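Local structure of AceL NrdHF-1-1 Intein (Metagenome, 6ZGQ) at residues Val32-Met37 with Leu134-Lys139; Leu8-Lys13 with Asn22-Thr27; Tyr78-Glu83 with Glu96-Ile101; Ile26-Glu31 with Thr48-Val53; Gly138-Val143 with Arg150-Ala155. The protein is a naturally split class 3 intein that carries out protein splicing, studied here as a linked, splice-inactive double mutant. All blocks are in the same frame, centred on the assembly; numbering follows the deposited sequence. Where two conformers were deposited one is given.

Interaction 1. Residues Val32-Met37 with Leu134-Lys139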
# COMPACT_ATOMS: atom_id res chain seq x y z
N VAL A 32 -12.60 -2.03 5.04
CA VAL A 32 -11.38 -1.43 4.48
C VAL A 32 -11.67 -0.92 3.07
O VAL A 32 -12.34 -1.62 2.30
CB VAL A 32 -10.23 -2.48 4.43
CG1 VAL A 32 -9.00 -1.95 3.71
CG2 VAL A 32 -9.86 -2.93 5.84
N LEU A 33 -11.17 0.28 2.75
CA LEU A 33 -11.28 0.83 1.38
C LEU A 33 -10.33 0.05 0.48
O LEU A 33 -9.10 0.21 0.59
CB LEU A 33 -10.93 2.33 1.36
CG LEU A 33 -11.14 3.04 0.02
CD1 LEU A 33 -12.58 2.91 -0.45
CD2 LEU A 33 -10.73 4.50 0.10
N GLN A 34 -10.90 -0.83 -0.36
CA GLN A 34 -10.14 -1.61 -1.34
C GLN A 34 -10.22 -0.91 -2.69
O GLN A 34 -11.10 -0.06 -2.88
CB GLN A 34 -10.63 -3.07 -1.41
CG GLN A 34 -11.98 -3.28 -2.09
CD GLN A 34 -12.12 -4.68 -2.64
OE1 GLN A 34 -11.64 -5.64 -2.04
NE2 GLN A 34 -12.76 -4.80 -3.79
N PHE A 35 -9.28 -1.25 -3.57
CA PHE A 35 -9.21 -0.81 -4.97
C PHE A 35 -9.14 -2.08 -5.82
O PHE A 35 -8.21 -2.88 -5.66
CB PHE A 35 -7.98 0.09 -5.17
CG PHE A 35 -7.80 0.62 -6.57
CD1 PHE A 35 -8.61 1.63 -7.07
CD2 PHE A 35 -6.77 0.14 -7.37
CE1 PHE A 35 -8.42 2.13 -8.34
CE2 PHE A 35 -6.58 0.64 -8.65
CZ PHE A 35 -7.40 1.63 -9.14
N ASP A 36 -10.14 -2.29 -6.69
CA ASP A 36 -10.20 -3.49 -7.53
C ASP A 36 -9.26 -3.28 -8.72
O ASP A 36 -9.43 -2.32 -9.48
CB ASP A 36 -11.64 -3.76 -7.99
CG ASP A 36 -11.75 -5.05 -8.77
OD1 ASP A 36 -11.39 -5.04 -9.96
OD2 ASP A 36 -12.16 -6.07 -8.18
N MET A 37 -8.25 -4.16 -8.85
CA MET A 37 -7.20 -4.03 -9.88
C MET A 37 -7.75 -4.22 -11.29
O MET A 37 -7.21 -3.64 -12.24
CB MET A 37 -6.06 -5.03 -9.63
CG MET A 37 -5.19 -4.69 -8.43
SD MET A 37 -4.00 -6.00 -8.12
CE MET A 37 -2.82 -5.71 -9.44
N LEU A 134 -2.92 -7.41 4.99
CA LEU A 134 -4.34 -7.77 4.80
C LEU A 134 -4.54 -8.43 3.44
O LEU A 134 -3.81 -8.11 2.50
CB LEU A 134 -5.21 -6.51 4.85
CG LEU A 134 -4.97 -5.53 5.99
CD1 LEU A 134 -5.86 -4.31 5.82
CD2 LEU A 134 -5.23 -6.21 7.32
N SER A 135 -5.50 -9.35 3.35
CA SER A 135 -6.05 -9.85 2.08
C SER A 135 -7.44 -9.24 1.91
O SER A 135 -8.25 -9.29 2.84
CB SER A 135 -6.10 -11.37 2.08
OG SER A 135 -4.80 -11.90 2.36
N VAL A 136 -7.68 -8.64 0.74
CA VAL A 136 -9.02 -8.15 0.31
C VAL A 136 -9.30 -8.67 -1.11
O VAL A 136 -8.38 -8.83 -1.90
CB VAL A 136 -9.13 -6.61 0.37
CG1 VAL A 136 -9.26 -6.13 1.81
CG2 VAL A 136 -7.94 -5.92 -0.30
N PRO A 137 -10.58 -8.95 -1.44
CA PRO A 137 -10.94 -9.45 -2.78
C PRO A 137 -10.35 -8.69 -3.98
O PRO A 137 -9.96 -9.31 -4.96
CB PRO A 137 -12.47 -9.31 -2.78
CG PRO A 137 -12.85 -9.50 -1.35
CD PRO A 137 -11.75 -8.84 -0.56
N GLY A 138 -10.29 -7.36 -3.89
CA GLY A 138 -9.78 -6.50 -4.97
C GLY A 138 -8.26 -6.57 -5.12
O GLY A 138 -7.73 -6.05 -6.11
N LYS A 139 -7.59 -7.17 -4.13
CA LYS A 139 -6.13 -7.46 -4.13
C LYS A 139 -5.28 -6.22 -3.86
O LYS A 139 -4.05 -6.30 -3.97
CB LYS A 139 -5.68 -8.13 -5.43
CG LYS A 139 -6.38 -9.45 -5.79
CD LYS A 139 -5.79 -10.11 -7.03
CE LYS A 139 -6.01 -9.33 -8.32
NZ LYS A 139 -7.42 -9.32 -8.79

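Interaction 2. Residues Leu8-Lys13 with Asn22-Thr27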
# COMPACT_ATOMS: atom_id res chain seq x y z
N LEU A 8 3.35 -4.62 5.57
CA LEU A 8 3.56 -3.17 5.73
C LEU A 8 4.03 -2.88 7.15
O LEU A 8 3.55 -3.54 8.08
CB LEU A 8 2.23 -2.43 5.49
CG LEU A 8 1.59 -2.67 4.13
CD1 LEU A 8 0.13 -2.27 4.13
CD2 LEU A 8 2.35 -1.92 3.05
N LEU A 9 4.93 -1.90 7.31
CA LEU A 9 5.51 -1.52 8.62
C LEU A 9 4.38 -1.23 9.60
O LEU A 9 3.39 -0.61 9.21
CB LEU A 9 6.40 -0.28 8.49
CG LEU A 9 7.13 0.14 9.76
CD1 LEU A 9 8.08 -0.96 10.21
CD2 LEU A 9 7.88 1.44 9.56
N VAL A 10 4.54 -1.68 10.85
CA VAL A 10 3.56 -1.40 11.93
C VAL A 10 3.29 0.11 11.96
O VAL A 10 4.20 0.91 11.68
CB VAL A 10 4.04 -1.92 13.32
CG1 VAL A 10 5.33 -1.25 13.77
CG2 VAL A 10 2.95 -1.76 14.37
N GLY A 11 2.03 0.48 12.23
CA GLY A 11 1.63 1.87 12.37
C GLY A 11 1.24 2.52 11.06
O GLY A 11 0.77 3.66 11.07
N THR A 12 1.48 1.84 9.93
CA THR A 12 0.85 2.21 8.66
C THR A 12 -0.66 2.26 8.89
O THR A 12 -1.23 1.29 9.39
CB THR A 12 1.18 1.18 7.55
OG1 THR A 12 2.58 1.25 7.28
CG2 THR A 12 0.42 1.46 6.26
N LYS A 13 -1.31 3.39 8.54
CA LYS A 13 -2.77 3.52 8.68
C LYS A 13 -3.46 2.98 7.43
O LYS A 13 -2.96 3.19 6.33
CB LYS A 13 -3.17 4.98 8.94
CG LYS A 13 -2.89 5.42 10.37
CD LYS A 13 -3.23 6.87 10.58
CE LYS A 13 -2.74 7.32 11.94
NZ LYS A 13 -3.39 6.59 13.06
N ASN A 22 -4.79 2.24 12.36
CA ASN A 22 -3.48 1.59 12.47
C ASN A 22 -3.62 0.14 12.00
O ASN A 22 -4.52 -0.57 12.47
CB ASN A 22 -2.95 1.65 13.91
CG ASN A 22 -2.80 3.08 14.40
OD1 ASN A 22 -2.51 3.98 13.62
ND2 ASN A 22 -2.99 3.29 15.70
N ILE A 23 -2.79 -0.27 11.04
CA ILE A 23 -2.92 -1.58 10.38
C ILE A 23 -2.92 -2.71 11.43
O ILE A 23 -3.68 -3.67 11.28
CB ILE A 23 -1.86 -1.81 9.28
CG1 ILE A 23 -2.15 -3.11 8.50
CG2 ILE A 23 -0.44 -1.79 9.85
CD1 ILE A 23 -1.49 -3.17 7.14
N GLU A 24 -2.12 -2.57 12.50
CA GLU A 24 -2.00 -3.60 13.55
C GLU A 24 -3.30 -3.78 14.33
O GLU A 24 -3.41 -4.75 15.10
CB GLU A 24 -0.88 -3.27 14.55
CG GLU A 24 -1.11 -1.97 15.32
CD GLU A 24 -0.37 -0.78 14.73
OE1 GLU A 24 -0.07 -0.79 13.52
OE2 GLU A 24 -0.09 0.16 15.49
N ASN A 25 -4.25 -2.85 14.17
CA ASN A 25 -5.57 -2.89 14.84
C ASN A 25 -6.70 -3.34 13.90
O ASN A 25 -7.83 -3.47 14.36
CB ASN A 25 -5.92 -1.52 15.44
CG ASN A 25 -4.95 -1.09 16.52
OD1 ASN A 25 -4.46 0.03 16.51
ND2 ASN A 25 -4.66 -2.00 17.44
N ILE A 26 -6.39 -3.59 12.62
CA ILE A 26 -7.40 -4.06 11.64
C ILE A 26 -7.80 -5.50 12.00
O ILE A 26 -6.92 -6.33 12.27
CB ILE A 26 -6.86 -3.99 10.19
CG1 ILE A 26 -6.68 -2.53 9.73
CG2 ILE A 26 -7.77 -4.76 9.23
CD1 ILE A 26 -7.97 -1.79 9.45
N THR A 27 -9.12 -5.76 12.03
CA THR A 27 -9.70 -7.11 12.22
C THR A 27 -10.48 -7.48 10.95
O THR A 27 -10.61 -6.64 10.05
CB THR A 27 -10.68 -7.16 13.42
OG1 THR A 27 -11.94 -6.60 13.02
CG2 THR A 27 -10.15 -6.41 14.64
O HOH W 1 0.38 5.06 13.51

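Interaction 3. Residues Tyr78-Glu83 with Glu96-Ile101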
# COMPACT_ATOMS: atom_id res chain seq x y z
N TYR A 78 0.88 -0.28 -9.27
CA TYR A 78 1.12 0.88 -10.14
C TYR A 78 0.25 0.71 -11.39
O TYR A 78 -0.23 -0.41 -11.64
CB TYR A 78 2.61 1.00 -10.49
CG TYR A 78 3.21 -0.19 -11.20
CD1 TYR A 78 3.68 -1.28 -10.49
CD2 TYR A 78 3.31 -0.22 -12.58
CE1 TYR A 78 4.24 -2.37 -11.13
CE2 TYR A 78 3.86 -1.30 -13.24
CZ TYR A 78 4.33 -2.38 -12.51
OH TYR A 78 4.88 -3.46 -13.15
N GLU A 79 0.03 1.81 -12.11
CA GLU A 79 -0.62 1.82 -13.42
C GLU A 79 0.48 1.93 -14.48
O GLU A 79 1.46 2.67 -14.27
CB GLU A 79 -1.61 2.99 -13.55
CG GLU A 79 -2.47 2.90 -14.80
CD GLU A 79 -3.50 4.00 -14.95
OE1 GLU A 79 -3.67 4.82 -14.03
OE2 GLU A 79 -4.15 4.04 -16.03
N GLN A 80 0.34 1.15 -15.56
CA GLN A 80 1.17 1.25 -16.77
C GLN A 80 0.26 0.99 -17.98
O GLN A 80 -0.48 -0.01 -17.99
CB GLN A 80 2.33 0.25 -16.71
CG GLN A 80 3.25 0.29 -17.92
CD GLN A 80 4.33 -0.76 -17.85
OE1 GLN A 80 4.16 -1.79 -17.20
NE2 GLN A 80 5.44 -0.51 -18.52
N GLY A 81 0.32 1.87 -18.99
CA GLY A 81 -0.71 1.95 -20.03
C GLY A 81 -2.04 2.25 -19.35
O GLY A 81 -2.11 3.16 -18.50
N GLY A 82 -3.08 1.47 -19.68
CA GLY A 82 -4.40 1.59 -19.05
C GLY A 82 -4.67 0.54 -17.98
O GLY A 82 -5.78 0.51 -17.44
N GLU A 83 -3.66 -0.29 -17.67
CA GLU A 83 -3.81 -1.50 -16.84
C GLU A 83 -3.19 -1.28 -15.45
O GLU A 83 -2.21 -0.54 -15.36
CB GLU A 83 -3.13 -2.70 -17.52
CG GLU A 83 -3.77 -3.07 -18.86
CD GLU A 83 -3.56 -4.53 -19.25
OE1 GLU A 83 -3.15 -4.79 -20.40
OE2 GLU A 83 -3.81 -5.42 -18.41
N GLU A 96 9.33 6.19 -16.41
CA GLU A 96 8.44 7.32 -16.72
C GLU A 96 7.03 6.86 -17.11
O GLU A 96 6.10 7.66 -17.04
CB GLU A 96 9.07 8.19 -17.82
CG GLU A 96 10.37 8.85 -17.36
CD GLU A 96 10.85 9.97 -18.27
OE1 GLU A 96 10.73 9.86 -19.50
OE2 GLU A 96 11.36 10.97 -17.72
N ASP A 97 6.89 5.57 -17.48
CA ASP A 97 5.63 4.97 -17.95
C ASP A 97 4.90 4.16 -16.86
O ASP A 97 3.82 3.62 -17.14
CB ASP A 97 5.86 4.13 -19.23
CG ASP A 97 6.48 2.76 -18.95
OD1 ASP A 97 7.29 2.63 -18.00
OD2 ASP A 97 6.17 1.81 -19.70
N LYS A 98 5.49 4.08 -15.65
CA LYS A 98 4.87 3.42 -14.49
C LYS A 98 4.50 4.48 -13.44
O LYS A 98 5.37 5.27 -13.06
CB LYS A 98 5.81 2.39 -13.85
CG LYS A 98 6.03 1.11 -14.66
CD LYS A 98 7.01 0.19 -13.96
CE LYS A 98 7.83 -0.64 -14.94
NZ LYS A 98 9.08 -1.13 -14.30
N TYR A 99 3.25 4.45 -12.98
CA TYR A 99 2.66 5.48 -12.12
C TYR A 99 2.10 4.86 -10.84
O TYR A 99 1.33 3.91 -10.94
CB TYR A 99 1.53 6.20 -12.86
CG TYR A 99 2.01 6.88 -14.12
CD1 TYR A 99 2.13 6.18 -15.31
CD2 TYR A 99 2.36 8.22 -14.11
CE1 TYR A 99 2.58 6.80 -16.47
CE2 TYR A 99 2.81 8.85 -15.25
CZ TYR A 99 2.92 8.14 -16.43
OH TYR A 99 3.37 8.77 -17.57
N PHE A 100 2.50 5.39 -9.68
CA PHE A 100 1.89 5.05 -8.38
C PHE A 100 0.56 5.80 -8.27
O PHE A 100 0.37 6.84 -8.93
CB PHE A 100 2.83 5.38 -7.21
CG PHE A 100 4.03 4.48 -7.12
CD1 PHE A 100 3.87 3.11 -6.96
CD2 PHE A 100 5.31 5.00 -7.16
CE1 PHE A 100 4.97 2.28 -6.86
CE2 PHE A 100 6.42 4.17 -7.08
CZ PHE A 100 6.25 2.81 -6.92
N ILE A 101 -0.35 5.27 -7.44
CA ILE A 101 -1.76 5.69 -7.37
C ILE A 101 -2.01 6.39 -6.03
O ILE A 101 -2.00 5.72 -4.99
CB ILE A 101 -2.70 4.47 -7.56
CG1 ILE A 101 -2.34 3.69 -8.83
CG2 ILE A 101 -4.17 4.91 -7.60
CD1 ILE A 101 -3.02 2.34 -8.96
O HOH W 2 1.59 4.09 -18.60

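Interaction 4. Residues Ile26-Glu31 with Thr48-Val53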
# COMPACT_ATOMS: atom_id res chain seq x y z
N ILE A 26 -6.39 -3.59 12.62
CA ILE A 26 -7.40 -4.06 11.64
C ILE A 26 -7.80 -5.50 12.00
O ILE A 26 -6.92 -6.33 12.27
CB ILE A 26 -6.86 -3.99 10.19
CG1 ILE A 26 -6.68 -2.53 9.73
CG2 ILE A 26 -7.77 -4.76 9.23
CD1 ILE A 26 -7.97 -1.79 9.45
N THR A 27 -9.12 -5.76 12.03
CA THR A 27 -9.70 -7.11 12.22
C THR A 27 -10.48 -7.48 10.95
O THR A 27 -10.61 -6.64 10.05
CB THR A 27 -10.68 -7.16 13.42
OG1 THR A 27 -11.94 -6.60 13.02
CG2 THR A 27 -10.15 -6.41 14.64
N LEU A 28 -10.99 -8.71 10.91
CA LEU A 28 -11.79 -9.21 9.78
C LEU A 28 -13.15 -8.50 9.73
O LEU A 28 -13.82 -8.53 8.70
CB LEU A 28 -11.96 -10.73 9.90
CG LEU A 28 -10.67 -11.53 10.10
CD1 LEU A 28 -10.98 -13.00 10.30
CD2 LEU A 28 -9.72 -11.32 8.94
N GLU A 29 -13.54 -7.84 10.84
CA GLU A 29 -14.82 -7.11 10.96
C GLU A 29 -14.72 -5.64 10.51
O GLU A 29 -15.75 -4.96 10.44
CB GLU A 29 -15.33 -7.17 12.40
CG GLU A 29 -15.66 -8.58 12.86
CD GLU A 29 -16.76 -8.60 13.90
OE1 GLU A 29 -16.59 -7.93 14.95
OE2 GLU A 29 -17.78 -9.27 13.67
N ASP A 30 -13.51 -5.16 10.22
CA ASP A 30 -13.30 -3.78 9.73
C ASP A 30 -13.73 -3.69 8.25
O ASP A 30 -13.68 -4.70 7.54
CB ASP A 30 -11.85 -3.31 9.89
CG ASP A 30 -11.52 -2.90 11.31
OD1 ASP A 30 -12.25 -2.06 11.86
OD2 ASP A 30 -10.56 -3.45 11.88
N GLU A 31 -14.15 -2.50 7.83
CA GLU A 31 -14.57 -2.21 6.46
C GLU A 31 -13.48 -1.36 5.79
O GLU A 31 -13.49 -0.13 5.93
CB GLU A 31 -15.92 -1.47 6.47
CG GLU A 31 -17.01 -2.25 7.18
CD GLU A 31 -18.32 -1.49 7.22
OE1 GLU A 31 -18.50 -0.65 8.12
OE2 GLU A 31 -19.17 -1.76 6.34
N THR A 48 -10.15 -10.73 4.47
CA THR A 48 -10.35 -12.18 4.62
C THR A 48 -9.20 -12.81 5.42
O THR A 48 -9.36 -13.92 5.93
CB THR A 48 -10.47 -12.88 3.25
OG1 THR A 48 -9.26 -12.68 2.52
CG2 THR A 48 -11.66 -12.34 2.45
N LYS A 49 -8.07 -12.11 5.54
CA LYS A 49 -7.02 -12.48 6.51
C LYS A 49 -6.15 -11.28 6.88
O LYS A 49 -5.99 -10.36 6.06
CB LYS A 49 -6.17 -13.66 6.02
CG LYS A 49 -5.48 -13.46 4.68
CD LYS A 49 -4.41 -14.52 4.42
CE LYS A 49 -4.99 -15.89 4.12
NZ LYS A 49 -5.72 -15.95 2.82
N THR A 50 -5.65 -11.28 8.13
CA THR A 50 -4.64 -10.35 8.64
C THR A 50 -3.41 -11.19 9.04
O THR A 50 -3.59 -12.34 9.44
CB THR A 50 -5.15 -9.58 9.88
OG1 THR A 50 -5.36 -10.51 10.94
CG2 THR A 50 -6.46 -8.85 9.58
N GLN A 51 -2.21 -10.63 8.87
CA GLN A 51 -0.94 -11.33 9.13
C GLN A 51 -0.06 -10.43 10.01
O GLN A 51 -0.06 -9.20 9.82
CB GLN A 51 -0.22 -11.71 7.82
CG GLN A 51 1.01 -10.87 7.50
CD GLN A 51 1.90 -11.44 6.40
OE1 GLN A 51 3.10 -11.14 6.36
NE2 GLN A 51 1.33 -12.24 5.51
N LYS A 52 0.64 -11.04 10.96
CA LYS A 52 1.63 -10.38 11.82
C LYS A 52 2.96 -11.13 11.62
O LYS A 52 3.01 -12.35 11.81
CB LYS A 52 1.18 -10.44 13.28
CG LYS A 52 1.97 -9.56 14.25
CD LYS A 52 1.81 -10.01 15.69
CE LYS A 52 0.36 -10.03 16.14
NZ LYS A 52 0.22 -10.77 17.43
N VAL A 53 4.00 -10.40 11.21
CA VAL A 53 5.35 -10.95 11.01
C VAL A 53 6.36 -9.95 11.59
O VAL A 53 6.05 -8.75 11.63
CB VAL A 53 5.62 -11.24 9.51
CG1 VAL A 53 6.04 -9.98 8.76
CG2 VAL A 53 6.65 -12.35 9.33

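Interaction 5. Residues Gly138-Val143 with Arg150-Ala155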
# COMPACT_ATOMS: atom_id res chain seq x y z
N GLY A 138 -10.29 -7.36 -3.89
CA GLY A 138 -9.78 -6.50 -4.97
C GLY A 138 -8.26 -6.57 -5.12
O GLY A 138 -7.73 -6.05 -6.11
N LYS A 139 -7.59 -7.17 -4.13
CA LYS A 139 -6.13 -7.46 -4.13
C LYS A 139 -5.28 -6.22 -3.86
O LYS A 139 -4.05 -6.30 -3.97
CB LYS A 139 -5.68 -8.13 -5.43
CG LYS A 139 -6.38 -9.45 -5.79
CD LYS A 139 -5.79 -10.11 -7.03
CE LYS A 139 -6.01 -9.33 -8.32
NZ LYS A 139 -7.42 -9.32 -8.79
N SER A 140 -5.91 -5.10 -3.51
CA SER A 140 -5.22 -3.86 -3.11
C SER A 140 -6.15 -2.99 -2.27
O SER A 140 -7.38 -3.11 -2.41
CB SER A 140 -4.71 -3.10 -4.34
OG SER A 140 -5.75 -2.34 -4.94
N PHE A 141 -5.58 -2.14 -1.40
CA PHE A 141 -6.35 -1.27 -0.49
C PHE A 141 -5.61 0.05 -0.26
O PHE A 141 -4.45 0.19 -0.67
CB PHE A 141 -6.68 -2.00 0.83
CG PHE A 141 -5.47 -2.50 1.58
CD1 PHE A 141 -4.78 -1.66 2.44
CD2 PHE A 141 -5.03 -3.80 1.42
CE1 PHE A 141 -3.67 -2.12 3.13
CE2 PHE A 141 -3.92 -4.26 2.11
CZ PHE A 141 -3.24 -3.41 2.96
N VAL A 142 -6.30 1.02 0.36
CA VAL A 142 -5.80 2.40 0.52
C VAL A 142 -5.17 2.54 1.91
O VAL A 142 -5.78 2.15 2.92
CB VAL A 142 -6.94 3.44 0.29
CG1 VAL A 142 -6.46 4.88 0.46
CG2 VAL A 142 -7.53 3.28 -1.10
N VAL A 143 -3.94 3.07 1.94
CA VAL A 143 -3.21 3.39 3.19
C VAL A 143 -3.01 4.91 3.26
O VAL A 143 -2.96 5.56 2.21
CB VAL A 143 -1.84 2.66 3.28
CG1 VAL A 143 -2.02 1.16 3.45
CG2 VAL A 143 -0.96 2.94 2.06
N ARG A 150 -3.13 9.60 0.99
CA ARG A 150 -3.65 8.25 0.75
C ARG A 150 -3.12 7.74 -0.60
O ARG A 150 -2.97 8.53 -1.54
CB ARG A 150 -5.19 8.25 0.82
CG ARG A 150 -5.70 8.71 2.18
CD ARG A 150 -7.18 8.50 2.44
NE ARG A 150 -7.44 8.94 3.81
CZ ARG A 150 -7.55 10.21 4.20
NH1 ARG A 150 -7.46 11.21 3.33
NH2 ARG A 150 -7.77 10.48 5.48
N SER A 151 -2.80 6.44 -0.66
CA SER A 151 -2.27 5.76 -1.86
C SER A 151 -2.70 4.30 -1.86
O SER A 151 -3.09 3.78 -0.80
CB SER A 151 -0.75 5.87 -1.92
OG SER A 151 -0.12 5.28 -0.79
N VAL A 152 -2.64 3.66 -3.03
CA VAL A 152 -3.04 2.25 -3.21
C VAL A 152 -1.78 1.40 -2.99
O VAL A 152 -0.71 1.76 -3.51
CB VAL A 152 -3.66 2.00 -4.61
CG1 VAL A 152 -3.92 0.53 -4.90
CG2 VAL A 152 -4.96 2.79 -4.77
N THR A 153 -1.89 0.34 -2.20
CA THR A 153 -0.80 -0.61 -1.95
C THR A 153 -1.34 -2.04 -2.09
O THR A 153 -2.56 -2.23 -1.97
CB THR A 153 -0.16 -0.39 -0.57
OG1 THR A 153 1.14 -0.98 -0.57
CG2 THR A 153 -1.00 -0.98 0.57
N GLY A 154 -0.47 -3.01 -2.37
CA GLY A 154 -0.88 -4.41 -2.55
C GLY A 154 -1.36 -5.07 -1.27
O GLY A 154 -0.80 -4.81 -0.20
N ALA A 155 -2.40 -5.91 -1.40
CA ALA A 155 -2.82 -6.89 -0.38
C ALA A 155 -1.96 -8.16 -0.53
O ALA A 155 -1.31 -8.33 -1.57
CB ALA A 155 -4.29 -7.24 -0.57
O HOH W 3 -0.12 6.36 1.75

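Interaction 1. Residues Val32-Met37 with Leu134-Lys139
Buried in the beta-rich HINT-type fold expected of an intein, Gln-34 meets the turn at Gly-138 in a contact of side chain with backbone, where strand 32-35 lies against the chain leaving strand 128-135. That chain forms a type I beta turn from Val-136 to Lys-139, closed by the Lys-139 N to Val-136 O bond of 2.9 Å. Gln-34 OE1 accepts Gly-138 N at 2.9 Å and an N-H...O angle of 153°; the donor lies 41° above the carbonyl plane, so no in-plane lone pair is used. Thr-45 OG1 gives the same oxygen a second partner. A leucine at Gln-34 would probably leave Gly-138 N without its acceptor and the turn less firmly fixed. Gly-138 also suits its place, because a beta carbon there would fall 2.7 Å from Gln-34 NE2, a clash. At its carbonyl end, Gly-138 O takes a weak bond from Met-37 N at 3.4 Å. The Met-37 and Lys-139 chains cross at about a right angle. Met-37 bends at its third torsion, chi3 75°, and its SD lies 3.8 Å from Lys-139 CB and 3.9 Å from Lys-139 CE.

Interaction 2. Residues Leu8-Lys13 with Asn22-Thr27
Glu-24 OE1 accepts the backbone N of Gly-11 at 2.8 Å, on its syn side and 21° out of the carboxylate plane. The Glu-24 chain reaches it by folding back, with CG wedged between its own N and carbonyl carbon (chi1 62°) and a bend at chi2. Purely backbone is the bond from Ile-23 N to Thr-12 O, 2.8 Å long and nearly collinear with the carbonyl. Lys-13 NZ donates to Asn-22 OD1 at 2.8 Å from a position tilted 29° off the carbonyl plane, the two side chains lying alongside each other and pointing the same way. A water donates to Asn-22 OD1 and to Gly-11 O, at 2.8 Å from Gly-11 O. Lys-13 and Asn-22 form an antiparallel non-hydrogen-bonded pair. The type II turn from Leu-9 to Thr-12 is held by Leu-9 O, which accepts from both Thr-12 N and Thr-12 OG1. Packing follows: Val-10 CG2 sits 3.3 Å from Glu-24 OE1, and Ile-23 CD1 touches Leu-8 CD1 at 3.5 Å, these two chains crossing at about a right angle. Around the contact, strand 128-135 pairs with Leu-8 and Val-10, while Lys-13 bonds to Thr-144, beside Val-143 of strand 140-144.

Interaction 3. Residues Tyr78-Glu83 with Glu96-Ile101
Backbone bonds define the pairing of Glu-79 with Tyr-99, an antiparallel hydrogen-bonded pair between strands 75-80 and 98-104. Glu-79 N donates to Tyr-99 O at 2.7 Å, in the carbonyl plane, and Tyr-99 N returns a bond to Glu-79 O at 2.8 Å. A water extends the link into the type II' turn of residues 80 to 83, accepting from Gly-81 N and donating to Asp-97 O. Among side chains, Gln-80 NE2 gives a 2.7 Å bond to Asp-97 OD2 with an N-H...O angle of 163°. The Gln-80 chain runs extended from a CG anti to the backbone N (chi1 -179°), which carries NE2 out to Asp-97. The donor stands 42° above the carboxylate, the two planes nearly perpendicular. A leucine at Gln-80 would probably leave Asp-97 OD2 without this donor and remove the Gln-80 OE1 partner of Lys-85. In the packing, Tyr-78 CE2 lies 3.5 Å from Lys-98 CG. Outside, Glu-79 is salt-bridged to Arg-112 and Lys-40, while Lys-98 NZ donates a hydrogen bond to the backbone O of Glu-93. The chemistry implies a register set by main-chain bonds, with one side-chain bond and one water tying the turn to Asp-97.

Interaction 4. Residues Ile26-Glu31 with Thr48-Val53
With CG opposite its carbonyl carbon and next to its own N (chi1 -51°), Leu-28 extends its CD2 methyl towards the start of strand 49-55. Thr-50 answers with CG2, which is likewise set beside its backbone N, while OG1 takes the place between N and carbonyl carbon (chi1 65°). The two methyl carbons, Leu-28 CD2 and Thr-50 CG2, come within 4.1 Å. Leu-28 CD2 also rests against backbone, 3.8 Å from Lys-49 CA and 3.9 Å from Thr-48 C. Thr-50 CG2 reaches the other segment's backbone too, lying 3.7 Å from Ile-26 O. No hydrogen bond crosses between the segments, and only 173 Å² is buried, a light van der Waals contact at the surface. What shapes its first partner is a type I beta turn from Thr-27 to Asp-30, within the loop joining strand 20-22 to strand 32-35. Thr-27 OG1 accepts Glu-29 N at 3.0 Å, an ST turn, and Thr-27 N donates to Asp-30 OD2 at 2.7 Å, on the anti side of that carboxylate. Asp-30 OD1 has its own salt bridge, to Lys-21. The other partner belongs to a three-stranded antiparallel sheet: Lys-49 and Gln-51 make backbone bonds to Ser-135 and the engineered Ala-133 of the central strand 128-135. Just before the turn, Ile-26 packs on Leu-134 and Pro-47.

Interaction 5. Residues Gly138-Val143 with Arg150-Ala155
Lys-139 O starts the pairing by accepting the N of Ala-155, an engineered residue, at 3.1 Å, with the donor 54° above the carbonyl plane. Ser-140 comes next: its OG, bonded to Phe-35 O, touches Val-152 CG1 at 3.4 Å. Phe-141 exchanges two bonds with Thr-153, N to O at 3.1 Å and O from N at 3.0 Å. Its ring, with CG between N and carbonyl carbon (chi1 58°), takes Thr-153 CG2 over one face in a CH-pi contact, 4.2 Å from the ring centroid, while CE2 touches Ala-155 CB. Thr-153 OG1 bonds to His-74 and Gln-68. Strands 140-144 and 150-154 thus form an antiparallel beta hairpin in the middle of the fold. On the opposite face, Val-142 CG1 lies 3.6 Å from Arg-150 CB, whose guanidinium is salt-bridged to Asp-20. Val-143 closes the run: its N and O both bond to Ser-151, whose OG is held by Gln-68 NE2, and its CG1 meets Thr-153 CG2 at 3.7 Å.

How the interactions relate
Interactions 1 and 5 are closely coupled, their centres 6 Å apart: they share Gly-138 and Lys-139, and Phe-35 O lies 2.6 Å from Ser-140 OG. Interaction 5 also meets interaction 3, where Ile-101 O is 2.9 Å from Val-152 N, and interaction 2, where Leu-8 CD1 is 3.7 Å from Phe-141 CZ. Interaction 4 continues interaction 2 through Ile-26 and Thr-27. Interactions 3 and 4 lie on opposite sides of the chain's centre, about 17 Å apart at nearest atoms. Ala-155 of interaction 5, engineered from an asparagine that was probably the terminal splicing residue, is approached by interaction 1, Leu-134 O packing on Ala-155 CB at 3.2 Å. Ala-133, a former cysteine and probably catalytic, directly precedes Leu-134.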